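Local atomic coordinates of 3-hydroxyadipyl-CoA dehydrogenase (Escherichia coli, PDB entry 3MOG), a protein that oxidises (3S)-3-hydroxyadipyl-CoA to 3-oxoadipyl-CoA with NAD+ as the hydride acceptor, a step in the breakdown of phenylacetate. Residues A224-G229 with R392-I397. Numbering follows the deposited sequence.
Sequences AGFPMG and RTVAMI
The ring of Phe226 rests its far end (CE2, CZ, CE1) against helix 390-406, where it meets one methyl each from Val394 and Ile397. Val394 CG2 sits at the ring edge, close to its plane, 4.0 Å from Phe226 CE2. The closer touch comes from the isoleucine, whose terminal methyl CD1 lies 3.7 Å from Phe226 CZ and reaches on to Phe226 CE1 at 4.1 Å; it approaches obliquely. The two partners are three residues apart, so they lie on the same side of the helix, and Phe226 CZ comes within contact distance of both. Ile397 gets there by an extended outer chain (chi2 167°), which carries CD1 out toward the phenylalanine, a side chain coming from the opposite direction. On Val394 it is the branch beside the backbone N that does the touching.

Behind the ring, the backbone is turning between two helices: just past helix 213-223, Gly225 breaks from helical backbone angles with a positive phi, and Gly229 takes the N-cap position of helix 230-237. Phe226 reaches from an interhelical loop of the first C-terminal domain of 3-hydroxyacyl-CoA dehydrogenase type against a helix of the second, joining parts of the chain more than 160 residues apart. Two tyrosines also meet the ring: Tyr425 edge-to-face, and Tyr198, from helix 196-207, with its plane inclined by about 30°. On the helix side, Val394 also packs on Trp432 and Leu436, and Ile397 on Pro429. An alanine in place of Phe226 would probably open a gap beside Val394 CG2 and Ile397 CD1 and take a ring partner from both tyrosines. With only carbon meeting carbon between loop and helix, and all three residues buried, this link probably owes its hold to shape and the exclusion of water.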
# COMPACT_ATOMS: atom_id res chain seq x y z
N ALA C 224 2.30 30.43 10.75
CA ALA C 224 3.27 30.07 9.70
C ALA C 224 3.29 31.02 8.50
O ALA C 224 4.17 30.95 7.66
CB ALA C 224 3.05 28.63 9.22
N GLY C 225 2.29 31.90 8.42
CA GLY C 225 2.23 32.89 7.35
C GLY C 225 1.60 32.45 6.03
O GLY C 225 1.76 33.14 5.03
N PHE C 226 0.89 31.32 6.02
CA PHE C 226 0.14 30.90 4.82
C PHE C 226 -1.05 31.86 4.66
O PHE C 226 -1.60 32.30 5.65
CB PHE C 226 -0.37 29.47 4.97
CG PHE C 226 0.70 28.40 4.87
CD1 PHE C 226 1.11 27.91 3.64
CD2 PHE C 226 1.26 27.84 6.02
CE1 PHE C 226 2.08 26.89 3.55
CE2 PHE C 226 2.22 26.83 5.94
CZ PHE C 226 2.64 26.36 4.71
N PRO C 227 -1.43 32.20 3.42
CA PRO C 227 -2.54 33.16 3.24
C PRO C 227 -3.90 32.64 3.71
O PRO C 227 -4.72 33.43 4.19
CB PRO C 227 -2.56 33.43 1.74
CG PRO C 227 -1.82 32.28 1.12
CD PRO C 227 -0.80 31.85 2.13
N MET C 228 -4.13 31.34 3.59
CA MET C 228 -5.35 30.72 4.11
C MET C 228 -5.04 29.37 4.77
O MET C 228 -4.20 28.62 4.29
CB MET C 228 -6.38 30.55 3.00
CG MET C 228 -7.70 29.93 3.46
SD MET C 228 -9.11 30.52 2.51
CE MET C 228 -9.03 32.27 2.93
N GLY C 229 -5.71 29.10 5.89
CA GLY C 229 -5.60 27.82 6.58
C GLY C 229 -6.06 26.68 5.69
O GLY C 229 -6.94 26.87 4.85
N ARG C 392 5.09 20.45 11.94
CA ARG C 392 4.76 19.15 11.36
C ARG C 392 4.37 19.27 9.89
O ARG C 392 4.83 18.47 9.05
CB ARG C 392 3.65 18.48 12.18
CG ARG C 392 3.18 17.15 11.65
CD ARG C 392 2.60 16.32 12.75
NE ARG C 392 1.99 15.10 12.23
CZ ARG C 392 1.53 14.12 13.00
NH1 ARG C 392 1.64 14.22 14.32
NH2 ARG C 392 0.97 13.03 12.44
N THR C 393 3.57 20.30 9.58
CA THR C 393 3.05 20.54 8.22
C THR C 393 4.14 21.06 7.28
O THR C 393 4.23 20.64 6.12
CB THR C 393 1.86 21.54 8.23
OG1 THR C 393 0.79 21.01 9.04
CG2 THR C 393 1.34 21.80 6.83
N VAL C 394 4.96 21.98 7.79
CA VAL C 394 5.98 22.61 6.94
C VAL C 394 7.11 21.61 6.64
O VAL C 394 7.50 21.50 5.49
CB VAL C 394 6.49 23.95 7.52
CG1 VAL C 394 7.59 24.50 6.66
CG2 VAL C 394 5.33 24.98 7.61
N ALA C 395 7.56 20.86 7.65
CA ALA C 395 8.48 19.72 7.46
C ALA C 395 8.04 18.76 6.36
O ALA C 395 8.85 18.41 5.48
CB ALA C 395 8.70 18.94 8.78
N MET C 396 6.78 18.35 6.39
CA MET C 396 6.26 17.42 5.36
C MET C 396 6.15 18.04 3.96
O MET C 396 6.42 17.36 2.98
CB MET C 396 4.95 16.80 5.80
CG MET C 396 5.13 15.75 6.90
SD MET C 396 5.83 14.20 6.33
CE MET C 396 4.35 13.62 5.51
N ILE C 397 5.78 19.32 3.89
CA ILE C 397 5.79 20.07 2.62
C ILE C 397 7.21 20.07 2.03
O ILE C 397 7.41 19.78 0.84
CB ILE C 397 5.30 21.54 2.82
CG1 ILE C 397 3.79 21.59 3.06
CG2 ILE C 397 5.60 22.41 1.60
CD1 ILE C 397 3.29 22.93 3.57